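Local coordinates for methyl-accepting chemotaxis protein (Vibrio parahaemolyticus, PDB 4EXO) that probably senses small carboxylate signals such as pyruvate in the periplasm, through a Cache-type (PAS-like) ligand-binding domain, to steer chemotaxis, at residues A[21-32]-A[44-54]; A[54-65]-A[135-143]. All blocks are in the same frame, centred on the assembly; numbering follows the deposited sequence.

Overall arrangement
Both contacts are buried. Interaction 1 lies nearer the outside of the fold: its centre is about 12 Å from the centre of the chain, that of interaction 2 about 2 Å. In interaction 1 the end of helix 2-28 and the helix after it pack on helix 42-51 and the residues just after it, through apolar side chains and one ring stack. Interaction 2 joins strands 61-63 and 136-143 by backbone hydrogen bonds, and it carries part of the pyruvate pocket. The two share Phe-54, which lies soon after helix 42-51 on the way to the sheet. Met-22 also packs on Leu-138, so the helical layer rests directly on the sheet. Both contacts also touch the second subunit.

Interaction 1: A[21-32]-A[44-54]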
loop_
_atom_site.group_PDB
_atom_site.type_symbol
_atom_site.label_atom_id
_atom_site.label_comp_id
_atom_site.label_asym_id
_atom_site.label_seq_id
_atom_site.Cartn_x
_atom_site.Cartn_y
_atom_site.Cartn_z
ATOM N N TYR A 21 1.446 3.062 -4.128
ATOM C CA TYR A 21 0.594 1.868 -4.003
ATOM C C TYR A 21 1.194 0.710 -4.770
ATOM O O TYR A 21 1.174 -0.422 -4.282
ATOM C CB TYR A 21 -0.808 2.153 -4.574
ATOM C CG TYR A 21 -1.556 3.295 -3.854
ATOM C CD1 TYR A 21 -1.416 3.477 -2.484
ATOM C CD2 TYR A 21 -2.411 4.145 -4.557
ATOM C CE1 TYR A 21 -2.103 4.479 -1.808
ATOM C CE2 TYR A 21 -3.111 5.157 -3.898
ATOM C CZ TYR A 21 -2.952 5.311 -2.533
ATOM O OH TYR A 21 -3.613 6.322 -1.874
HETATM N N MSE A 22 1.710 0.987 -5.985
HETATM C CA MSE A 22 2.338 -0.078 -6.762
HETATM C C MSE A 22 3.536 -0.661 -5.989
HETATM O O MSE A 22 3.707 -1.882 -5.939
HETATM C CB MSE A 22 2.804 0.414 -8.155
HETATM C CG MSE A 22 3.495 -0.682 -9.009
HETATM SE SE MSE A 22 2.386 -2.289 -9.349
HETATM C CE MSE A 22 0.831 -1.376 -10.026
HETATM N N MSE A 23 4.372 0.206 -5.424
HETATM C CA MSE A 23 5.497 -0.251 -4.607
HETATM C C MSE A 23 5.053 -1.178 -3.491
HETATM O O MSE A 23 5.681 -2.200 -3.242
HETATM C CB MSE A 23 6.298 0.914 -4.004
HETATM C CG MSE A 23 7.556 0.402 -3.366
HETATM SE SE MSE A 23 8.632 1.885 -2.671
HETATM C CE MSE A 23 9.406 2.620 -4.292
HETATM N N MSE A 24 3.943 -0.851 -2.838
HETATM C CA MSE A 24 3.443 -1.714 -1.767
HETATM C C MSE A 24 3.075 -3.105 -2.244
HETATM O O MSE A 24 3.371 -4.091 -1.568
HETATM C CB MSE A 24 2.260 -1.055 -1.058
HETATM C CG MSE A 24 2.652 0.260 -0.433
HETATM SE SE MSE A 24 1.272 0.931 0.746
HETATM C CE MSE A 24 1.325 -0.391 2.153
ATOM N N GLY A 25 2.419 -3.183 -3.400
ATOM C CA GLY A 25 2.028 -4.467 -3.955
ATOM C C GLY A 25 3.253 -5.302 -4.366
ATOM O O GLY A 25 3.362 -6.465 -4.008
ATOM N N VAL A 26 4.182 -4.665 -5.079
ATOM C CA VAL A 26 5.408 -5.291 -5.523
ATOM C C VAL A 26 6.264 -5.780 -4.331
ATOM O O VAL A 26 6.813 -6.899 -4.356
ATOM C CB VAL A 26 6.202 -4.343 -6.491
ATOM C CG1 VAL A 26 7.636 -4.905 -6.807
ATOM C CG2 VAL A 26 5.388 -4.146 -7.816
ATOM N N THR A 27 6.344 -4.974 -3.288
ATOM C CA THR A 27 7.142 -5.380 -2.128
ATOM C C THR A 27 6.408 -6.401 -1.246
ATOM O O THR A 27 7.051 -7.270 -0.683
ATOM C CB THR A 27 7.648 -4.165 -1.316
ATOM O OG1 THR A 27 6.544 -3.350 -0.920
ATOM C CG2 THR A 27 8.597 -3.313 -2.182
ATOM N N ALA A 28 5.077 -6.337 -1.173
ATOM C CA ALA A 28 4.318 -7.341 -0.421
ATOM C C ALA A 28 4.574 -8.764 -0.911
ATOM O O ALA A 28 4.567 -9.703 -0.096
ATOM C CB ALA A 28 2.806 -7.032 -0.409
ATOM N N ILE A 29 4.779 -8.926 -2.231
ATOM C CA ILE A 29 5.001 -10.256 -2.815
ATOM C C ILE A 29 6.481 -10.537 -3.063
ATOM O O ILE A 29 6.838 -11.572 -3.595
ATOM C CB ILE A 29 4.178 -10.456 -4.121
ATOM C CG1 ILE A 29 4.654 -9.472 -5.205
ATOM C CG2 ILE A 29 2.661 -10.298 -3.804
ATOM C CD1 ILE A 29 4.461 -9.930 -6.647
ATOM N N LYS A 30 7.355 -9.617 -2.666
ATOM C CA LYS A 30 8.783 -9.791 -2.958
ATOM C C LYS A 30 9.415 -11.102 -2.408
ATOM O O LYS A 30 10.175 -11.762 -3.122
ATOM C CB LYS A 30 9.572 -8.544 -2.530
ATOM C CG LYS A 30 11.007 -8.558 -2.978
ATOM C CD LYS A 30 11.619 -7.156 -2.973
ATOM C CE LYS A 30 13.035 -7.206 -3.589
ATOM N NZ LYS A 30 13.952 -7.965 -2.724
ATOM N N PRO A 31 9.101 -11.483 -1.152
ATOM C CA PRO A 31 9.659 -12.751 -0.615
ATOM C C PRO A 31 9.285 -13.928 -1.515
ATOM O O PRO A 31 10.148 -14.748 -1.866
ATOM C CB PRO A 31 8.946 -12.901 0.731
ATOM C CG PRO A 31 8.646 -11.471 1.141
ATOM C CD PRO A 31 8.285 -10.775 -0.143
ATOM N N LEU A 32 8.022 -13.963 -1.947
ATOM C CA LEU A 32 7.547 -15.002 -2.867
ATOM C C LEU A 32 8.170 -14.931 -4.262
ATOM O O LEU A 32 8.610 -15.961 -4.815
ATOM C CB LEU A 32 6.025 -14.934 -2.970
ATOM C CG LEU A 32 5.190 -15.328 -1.758
ATOM C CD1 LEU A 32 3.731 -14.838 -1.928
ATOM C CD2 LEU A 32 5.206 -16.830 -1.500
ATOM N N ALA A 44 0.275 -18.162 -4.470
ATOM C CA ALA A 44 0.322 -17.467 -3.178
ATOM C C ALA A 44 0.399 -15.930 -3.337
ATOM O O ALA A 44 -0.179 -15.168 -2.531
ATOM C CB ALA A 44 1.508 -17.990 -2.336
ATOM N N ALA A 45 1.141 -15.482 -4.354
ATOM C CA ALA A 45 1.227 -14.042 -4.643
ATOM C C ALA A 45 -0.118 -13.503 -5.131
ATOM O O ALA A 45 -0.524 -12.412 -4.739
ATOM C CB ALA A 45 2.317 -13.760 -5.662
ATOM N N LYS A 46 -0.806 -14.243 -6.000
ATOM C CA LYS A 46 -2.161 -13.854 -6.390
ATOM C C LYS A 46 -3.089 -13.644 -5.226
ATOM O O LYS A 46 -3.829 -12.664 -5.221
ATOM C CB LYS A 46 -2.843 -14.866 -7.343
ATOM C CG LYS A 46 -2.264 -14.943 -8.721
ATOM C CD LYS A 46 -2.985 -16.073 -9.506
ATOM C CE LYS A 46 -4.514 -15.853 -9.519
ATOM N NZ LYS A 46 -5.240 -16.883 -10.339
ATOM N N GLU A 47 -3.050 -14.533 -4.238
ATOM C CA GLU A 47 -3.952 -14.420 -3.092
ATOM C C GLU A 47 -3.737 -13.168 -2.230
ATOM O O GLU A 47 -4.703 -12.578 -1.694
ATOM C CB GLU A 47 -3.903 -15.715 -2.282
ATOM C CG GLU A 47 -4.469 -16.860 -3.106
ATOM C CD GLU A 47 -4.306 -18.206 -2.449
ATOM O OE1 GLU A 47 -4.039 -18.240 -1.222
ATOM O OE2 GLU A 47 -4.456 -19.220 -3.166
ATOM N N ILE A 48 -2.483 -12.742 -2.123
ATOM C CA ILE A 48 -2.142 -11.504 -1.445
ATOM C C ILE A 48 -2.587 -10.288 -2.280
ATOM O O ILE A 48 -3.240 -9.371 -1.769
ATOM C CB ILE A 48 -0.610 -11.405 -1.179
ATOM C CG1 ILE A 48 -0.184 -12.498 -0.171
ATOM C CG2 ILE A 48 -0.272 -10.008 -0.677
ATOM C CD1 ILE A 48 1.291 -12.748 -0.149
ATOM N N LEU A 49 -2.246 -10.271 -3.561
ATOM C CA LEU A 49 -2.521 -9.038 -4.337
ATOM C C LEU A 49 -4.021 -8.837 -4.550
ATOM O O LEU A 49 -4.500 -7.704 -4.572
ATOM C CB LEU A 49 -1.814 -9.082 -5.688
ATOM C CG LEU A 49 -0.270 -8.961 -5.664
ATOM C CD1 LEU A 49 0.293 -9.509 -6.972
ATOM C CD2 LEU A 49 0.113 -7.504 -5.455
ATOM N N LYS A 50 -4.768 -9.927 -4.700
ATOM C CA LYS A 50 -6.220 -9.808 -4.851
ATOM C C LYS A 50 -6.959 -9.369 -3.593
ATOM O O LYS A 50 -8.059 -8.834 -3.679
ATOM C CB LYS A 50 -6.796 -11.134 -5.353
ATOM C CG LYS A 50 -6.499 -11.350 -6.845
ATOM C CD LYS A 50 -6.864 -12.782 -7.278
ATOM C CE LYS A 50 -8.334 -13.076 -7.170
ATOM N NZ LYS A 50 -8.547 -14.467 -7.711
ATOM N N ALA A 51 -6.354 -9.569 -2.425
ATOM C CA ALA A 51 -6.966 -9.068 -1.175
ATOM C C ALA A 51 -6.700 -7.580 -0.890
ATOM O O ALA A 51 -7.482 -6.912 -0.179
ATOM C CB ALA A 51 -6.478 -9.919 -0.012
HETATM N N MSE A 52 -5.584 -7.049 -1.410
HETATM C CA MSE A 52 -5.191 -5.670 -1.108
HETATM C C MSE A 52 -6.123 -4.563 -1.618
HETATM O O MSE A 52 -6.616 -4.594 -2.773
HETATM C CB MSE A 52 -3.752 -5.392 -1.609
HETATM C CG MSE A 52 -2.736 -6.161 -0.787
HETATM SE SE MSE A 52 -0.943 -6.123 -1.538
HETATM C CE MSE A 52 -0.557 -4.355 -1.010
ATOM N N ARG A 53 -6.356 -3.574 -0.754
ATOM C CA ARG A 53 -7.104 -2.367 -1.159
ATOM C C ARG A 53 -6.463 -1.130 -0.571
ATOM O O ARG A 53 -6.019 -1.169 0.587
ATOM C CB ARG A 53 -8.562 -2.428 -0.643
ATOM C CG ARG A 53 -9.352 -3.629 -1.143
ATOM C CD ARG A 53 -9.816 -3.418 -2.610
ATOM N NE ARG A 53 -10.730 -4.499 -3.010
ATOM C CZ ARG A 53 -10.350 -5.750 -3.264
ATOM N NH1 ARG A 53 -9.052 -6.097 -3.201
ATOM N NH2 ARG A 53 -11.265 -6.651 -3.636
ATOM N N PHE A 54 -6.433 -0.029 -1.330
ATOM C CA PHE A 54 -6.148 1.271 -0.714
ATOM C C PHE A 54 -7.398 2.157 -0.545
ATOM O O PHE A 54 -7.324 3.242 0.048
ATOM C CB PHE A 54 -5.006 2.020 -1.437
ATOM C CG PHE A 54 -5.232 2.239 -2.940
ATOM C CD1 PHE A 54 -5.916 3.363 -3.400
ATOM C CD2 PHE A 54 -4.746 1.337 -3.867
ATOM C CE1 PHE A 54 -6.117 3.583 -4.807
ATOM C CE2 PHE A 54 -4.940 1.556 -5.289
ATOM C CZ PHE A 54 -5.625 2.677 -5.730
#
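Segments 21-32 and 44-54 run in opposite directions, and their backbones come nearest at Ile-29 and Ala-45, whose CA atoms are 5.6 Å apart. At one end Tyr-21 and Phe-54 stack face to face. Their ring planes are 11° apart and the centroids 3.9 Å. CB of Phe-54 also sits over the Tyr-21 face, a CH-pi contact. CG of Phe-54 lies between the backbone N and the carbonyl carbon (chi1 56°), and this places the ring over the tyrosine. In the middle, Gly-25 presents bare backbone. Leu-49 CD2 lies 3.7 Å from Gly-25 O. The selenomethionine Met-52 bends at its last torsion and lays CE 3.9 Å from Gly-25 CA, with SE against Ala-28 CB. Farther along, Ile-29 crosses Leu-49 at about a right angle, and Ile-29 CG2 is 3.7 Å from Leu-49 CG. Ala-45 CB supports the same branch. Leu-32 and Ile-48 meet tip to tip, CD1 to CD1 at 3.7 Å. Leu-32 CD1 also touches the backbone of Ala-44 and Ala-45. The side chains meet through apolar contacts, some of them against backbone carbonyls. Met-24 and Met-52 pack on Met-52 and Met-24 of the second subunit. On the sheet side, Ile-29 rests on Leu-131 of strand 120-131, and Leu-49 on Leu-71 of strand 69-72.

Interaction 2: A[54-65]-A[135-143]; sequences FESDGYFFAYDS and DWVLGTGIY. With PYR (pyruvic acid), chain B.
Gly-141 O accepts from two waters, and both also reach Asp-57 O, one of them weakly. The tighter water is 2.8 Å from Gly-141 O and accepts from Tyr-59 N, so it bridges the two segments where direct backbone pairing is absent. Next along, Thr-140 OG1 donates to Tyr-59 O at 2.7 Å, from above the carbonyl plane. Its OG1 is anti to the backbone N (chi1 -179°), which also sets it at the edge of the Phe-54 ring. Then the strands pair antiparallel. Phe-61 and Gly-139 exchange two backbone bonds, as do Tyr-63 and Val-137. Between them Ala-62 and Leu-138 form a non-hydrogen-bonded pair. Gly-139 has no side chain, and the Phe-61 ring lies flat on its backbone, with Gly-139 CA 3.8 Å from the ring centroid. Pyruvate covers the opposite face of that ring. Tyr-59 OH donates to pyruvate OXT at 2.6 Å and Tyr-63 OH to O3 at 2.7 Å. Each of these ligand oxygens lies at the edge of its tyrosine ring, in the ring plane. His-72 and Lys-124 also bind the ligand. At the far end the Asp-135 carboxylate accepts from both the hydroxyl and the backbone N-H of Ser-65. Ser-65 OG meets OD1 on its syn lone pair, and Ser-65 N reaches OD2 at 3.0 Å from above the carboxylate plane. Tyr-130 OH is a further partner of OD1. Strand pairing at Phe-61 and Tyr-63, with the Thr-140 and water bonds at Tyr-59, probably helps to set these three residues toward the ligand. This is consistent with recognition of a small oxo acid by its carboxylate and keto oxygens.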
loop_
_atom_site.group_PDB
_atom_site.type_symbol
_atom_site.label_atom_id
_atom_site.label_comp_id
_atom_site.label_asym_id
_atom_site.label_seq_id
_atom_site.Cartn_x
_atom_site.Cartn_y
_atom_site.Cartn_z
ATOM N N PHE A 54 -6.433 -0.029 -1.330
ATOM C CA PHE A 54 -6.148 1.271 -0.714
ATOM C C PHE A 54 -7.398 2.157 -0.545
ATOM O O PHE A 54 -7.324 3.242 0.048
ATOM C CB PHE A 54 -5.006 2.020 -1.437
ATOM C CG PHE A 54 -5.232 2.239 -2.940
ATOM C CD1 PHE A 54 -5.916 3.363 -3.400
ATOM C CD2 PHE A 54 -4.746 1.337 -3.867
ATOM C CE1 PHE A 54 -6.117 3.583 -4.807
ATOM C CE2 PHE A 54 -4.940 1.556 -5.289
ATOM C CZ PHE A 54 -5.625 2.677 -5.730
ATOM N N GLU A 55 -8.516 1.683 -1.097
ATOM C CA GLU A 55 -9.871 2.203 -0.888
ATOM C C GLU A 55 -10.784 1.213 -1.619
ATOM O O GLU A 55 -10.317 0.276 -2.280
ATOM C CB GLU A 55 -10.044 3.632 -1.426
ATOM C CG GLU A 55 -9.703 3.779 -2.929
ATOM C CD GLU A 55 -9.888 5.214 -3.439
ATOM O OE1 GLU A 55 -11.047 5.679 -3.499
ATOM O OE2 GLU A 55 -8.879 5.867 -3.782
ATOM N N SER A 56 -12.091 1.384 -1.481
ATOM C CA SER A 56 -13.027 0.454 -2.115
ATOM C C SER A 56 -12.782 0.290 -3.619
ATOM O O SER A 56 -12.888 -0.842 -4.166
ATOM C CB SER A 56 -14.475 0.879 -1.850
ATOM O OG SER A 56 -14.800 0.567 -0.498
ATOM N N ASP A 57 -12.367 1.382 -4.268
ATOM C CA ASP A 57 -12.126 1.348 -5.722
ATOM C C ASP A 57 -10.648 1.142 -6.072
ATOM O O ASP A 57 -10.268 1.314 -7.215
ATOM C CB ASP A 57 -12.588 2.666 -6.336
ATOM C CG ASP A 57 -14.114 2.799 -6.335
ATOM O OD1 ASP A 57 -14.786 1.808 -6.667
ATOM O OD2 ASP A 57 -14.626 3.887 -6.014
ATOM N N GLY A 58 -9.838 0.810 -5.078
ATOM C CA GLY A 58 -8.378 0.805 -5.224
ATOM C C GLY A 58 -7.849 -0.607 -5.105
ATOM O O GLY A 58 -7.667 -1.099 -3.990
ATOM N N TYR A 59 -7.576 -1.263 -6.247
ATOM C CA TYR A 59 -7.276 -2.700 -6.279
ATOM C C TYR A 59 -6.291 -3.030 -7.400
ATOM O O TYR A 59 -6.022 -2.175 -8.270
ATOM C CB TYR A 59 -8.591 -3.503 -6.535
ATOM C CG TYR A 59 -9.208 -3.190 -7.904
ATOM C CD1 TYR A 59 -8.837 -3.917 -9.038
ATOM C CD2 TYR A 59 -10.122 -2.129 -8.058
ATOM C CE1 TYR A 59 -9.390 -3.636 -10.318
ATOM C CE2 TYR A 59 -10.704 -1.816 -9.324
ATOM C CZ TYR A 59 -10.320 -2.594 -10.450
ATOM O OH TYR A 59 -10.860 -2.304 -11.683
ATOM N N PHE A 60 -5.769 -4.265 -7.378
ATOM C CA PHE A 60 -4.835 -4.741 -8.404
ATOM C C PHE A 60 -5.452 -5.669 -9.450
ATOM O O PHE A 60 -6.404 -6.438 -9.156
ATOM C CB PHE A 60 -3.683 -5.512 -7.759
ATOM C CG PHE A 60 -2.752 -4.656 -6.978
ATOM C CD1 PHE A 60 -1.776 -3.895 -7.625
ATOM C CD2 PHE A 60 -2.837 -4.621 -5.589
ATOM C CE1 PHE A 60 -0.885 -3.097 -6.908
ATOM C CE2 PHE A 60 -1.943 -3.817 -4.828
ATOM C CZ PHE A 60 -0.969 -3.038 -5.489
ATOM N N PHE A 61 -4.862 -5.615 -10.649
ATOM C CA PHE A 61 -5.119 -6.563 -11.715
ATOM C C PHE A 61 -3.750 -6.926 -12.325
ATOM O O PHE A 61 -2.769 -6.185 -12.153
ATOM C CB PHE A 61 -6.057 -5.937 -12.792
ATOM C CG PHE A 61 -5.557 -4.617 -13.317
ATOM C CD1 PHE A 61 -4.534 -4.583 -14.293
ATOM C CD2 PHE A 61 -6.077 -3.404 -12.859
ATOM C CE1 PHE A 61 -4.063 -3.352 -14.779
ATOM C CE2 PHE A 61 -5.592 -2.166 -13.330
ATOM C CZ PHE A 61 -4.586 -2.144 -14.304
ATOM N N ALA A 62 -3.680 -8.039 -13.048
ATOM C CA ALA A 62 -2.468 -8.296 -13.850
ATOM C C ALA A 62 -2.795 -9.030 -15.124
ATOM O O ALA A 62 -3.767 -9.814 -15.155
ATOM C CB ALA A 62 -1.394 -9.059 -13.022
ATOM N N TYR A 63 -2.016 -8.752 -16.180
ATOM C CA TYR A 63 -2.170 -9.425 -17.484
ATOM C C TYR A 63 -0.797 -9.897 -17.928
ATOM O O TYR A 63 0.191 -9.255 -17.580
ATOM C CB TYR A 63 -2.723 -8.445 -18.548
ATOM C CG TYR A 63 -4.151 -8.010 -18.242
ATOM C CD1 TYR A 63 -5.253 -8.665 -18.827
ATOM C CD2 TYR A 63 -4.391 -6.970 -17.342
ATOM C CE1 TYR A 63 -6.563 -8.275 -18.516
ATOM C CE2 TYR A 63 -5.721 -6.544 -17.049
ATOM C CZ TYR A 63 -6.784 -7.238 -17.623
ATOM O OH TYR A 63 -8.071 -6.853 -17.329
ATOM N N ASP A 64 -0.727 -10.992 -18.690
ATOM C CA ASP A 64 0.556 -11.358 -19.298
ATOM C C ASP A 64 0.775 -10.567 -20.583
ATOM O O ASP A 64 -0.069 -9.772 -20.971
ATOM C CB ASP A 64 0.751 -12.887 -19.429
ATOM C CG ASP A 64 -0.126 -13.521 -20.510
ATOM O OD1 ASP A 64 -0.686 -12.781 -21.340
ATOM O OD2 ASP A 64 -0.239 -14.784 -20.520
ATOM N N SER A 65 1.915 -10.762 -21.245
ATOM C CA SER A 65 2.253 -9.959 -22.436
ATOM C C SER A 65 1.358 -10.244 -23.642
ATOM O O SER A 65 1.283 -9.406 -24.564
ATOM C CB SER A 65 3.743 -10.116 -22.833
ATOM O OG SER A 65 4.549 -9.523 -21.840
ATOM N N ASP A 135 6.114 -12.759 -16.235
ATOM C CA ASP A 135 5.471 -12.066 -17.348
ATOM C C ASP A 135 4.130 -11.476 -16.863
ATOM O O ASP A 135 3.092 -11.701 -17.489
ATOM C CB ASP A 135 5.232 -13.011 -18.552
ATOM C CG ASP A 135 4.783 -12.287 -19.798
ATOM O OD1 ASP A 135 5.275 -11.163 -20.061
ATOM O OD2 ASP A 135 3.923 -12.844 -20.551
ATOM N N TRP A 136 4.153 -10.766 -15.736
ATOM C CA TRP A 136 2.962 -10.051 -15.268
ATOM C C TRP A 136 3.151 -8.566 -15.459
ATOM O O TRP A 136 4.117 -7.979 -14.951
ATOM C CB TRP A 136 2.655 -10.314 -13.796
ATOM C CG TRP A 136 2.091 -11.675 -13.479
ATOM C CD1 TRP A 136 1.797 -12.689 -14.355
ATOM C CD2 TRP A 136 1.741 -12.151 -12.179
ATOM N NE1 TRP A 136 1.289 -13.775 -13.668
ATOM C CE2 TRP A 136 1.267 -13.472 -12.327
ATOM C CE3 TRP A 136 1.785 -11.587 -10.897
ATOM C CZ2 TRP A 136 0.804 -14.226 -11.238
ATOM C CZ3 TRP A 136 1.359 -12.353 -9.809
ATOM C CH2 TRP A 136 0.878 -13.647 -9.989
ATOM N N VAL A 137 2.188 -7.972 -16.161
ATOM C CA VAL A 137 1.967 -6.535 -16.151
ATOM C C VAL A 137 0.955 -6.320 -15.031
ATOM O O VAL A 137 -0.245 -6.609 -15.193
ATOM C CB VAL A 137 1.411 -6.055 -17.499
ATOM C CG1 VAL A 137 1.088 -4.546 -17.446
ATOM C CG2 VAL A 137 2.414 -6.334 -18.627
ATOM N N LEU A 138 1.478 -5.885 -13.896
ATOM C CA LEU A 138 0.686 -5.706 -12.658
ATOM C C LEU A 138 0.252 -4.242 -12.608
ATOM O O LEU A 138 1.096 -3.367 -12.729
ATOM C CB LEU A 138 1.557 -6.019 -11.440
ATOM C CG LEU A 138 0.947 -5.810 -10.035
ATOM C CD1 LEU A 138 -0.268 -6.750 -9.838
ATOM C CD2 LEU A 138 1.987 -6.040 -8.919
ATOM N N GLY A 139 -1.037 -3.988 -12.391
ATOM C CA GLY A 139 -1.566 -2.625 -12.486
ATOM C C GLY A 139 -2.563 -2.279 -11.394
ATOM O O GLY A 139 -3.113 -3.169 -10.755
ATOM N N THR A 140 -2.789 -0.985 -11.196
ATOM C CA THR A 140 -3.862 -0.508 -10.352
ATOM C C THR A 140 -4.282 0.833 -10.961
ATOM O O THR A 140 -3.883 1.159 -12.094
ATOM C CB THR A 140 -3.435 -0.384 -8.842
ATOM O OG1 THR A 140 -4.583 0.067 -8.081
ATOM C CG2 THR A 140 -2.309 0.636 -8.655
ATOM N N GLY A 141 -5.092 1.615 -10.260
ATOM C CA GLY A 141 -5.569 2.876 -10.857
ATOM C C GLY A 141 -6.360 3.707 -9.877
ATOM O O GLY A 141 -6.722 3.232 -8.793
ATOM N N ILE A 142 -6.579 4.969 -10.241
ATOM C CA ILE A 142 -7.458 5.873 -9.482
ATOM C C ILE A 142 -8.567 6.356 -10.425
ATOM O O ILE A 142 -8.306 6.596 -11.616
ATOM C CB ILE A 142 -6.650 7.052 -8.902
ATOM C CG1 ILE A 142 -5.621 6.520 -7.896
ATOM C CG2 ILE A 142 -7.546 8.093 -8.248
ATOM C CD1 ILE A 142 -4.770 7.585 -7.278
ATOM N N TYR A 143 -9.789 6.512 -9.919
ATOM C CA TYR A 143 -10.890 6.955 -10.798
ATOM C C TYR A 143 -10.931 8.480 -10.849
ATOM O O TYR A 143 -10.716 9.144 -9.848
ATOM C CB TYR A 143 -12.225 6.324 -10.368
ATOM C CG TYR A 143 -12.200 4.824 -10.666
ATOM C CD1 TYR A 143 -12.710 4.329 -11.881
ATOM C CD2 TYR A 143 -11.629 3.917 -9.778
ATOM C CE1 TYR A 143 -12.658 2.979 -12.187
ATOM C CE2 TYR A 143 -11.569 2.555 -10.077
ATOM C CZ TYR A 143 -12.085 2.092 -11.269
ATOM O OH TYR A 143 -12.038 0.743 -11.570
HETATM C C PYR B . -8.818 -2.853 -14.577
HETATM O O PYR B . -8.732 -1.540 -14.587
HETATM O OXT PYR B . -9.462 -3.441 -13.588
HETATM C CA PYR B . -8.243 -3.631 -15.609
HETATM O O3 PYR B . -8.376 -4.902 -15.517
HETATM C CB PYR B . -7.519 -3.055 -16.820
HETATM O O HOH W 1 -7.978 0.712 -8.587
HETATM O O HOH W 2 -8.921 4.089 -6.981
HETATM O O HOH W 3 3.110 -15.643 -20.027
#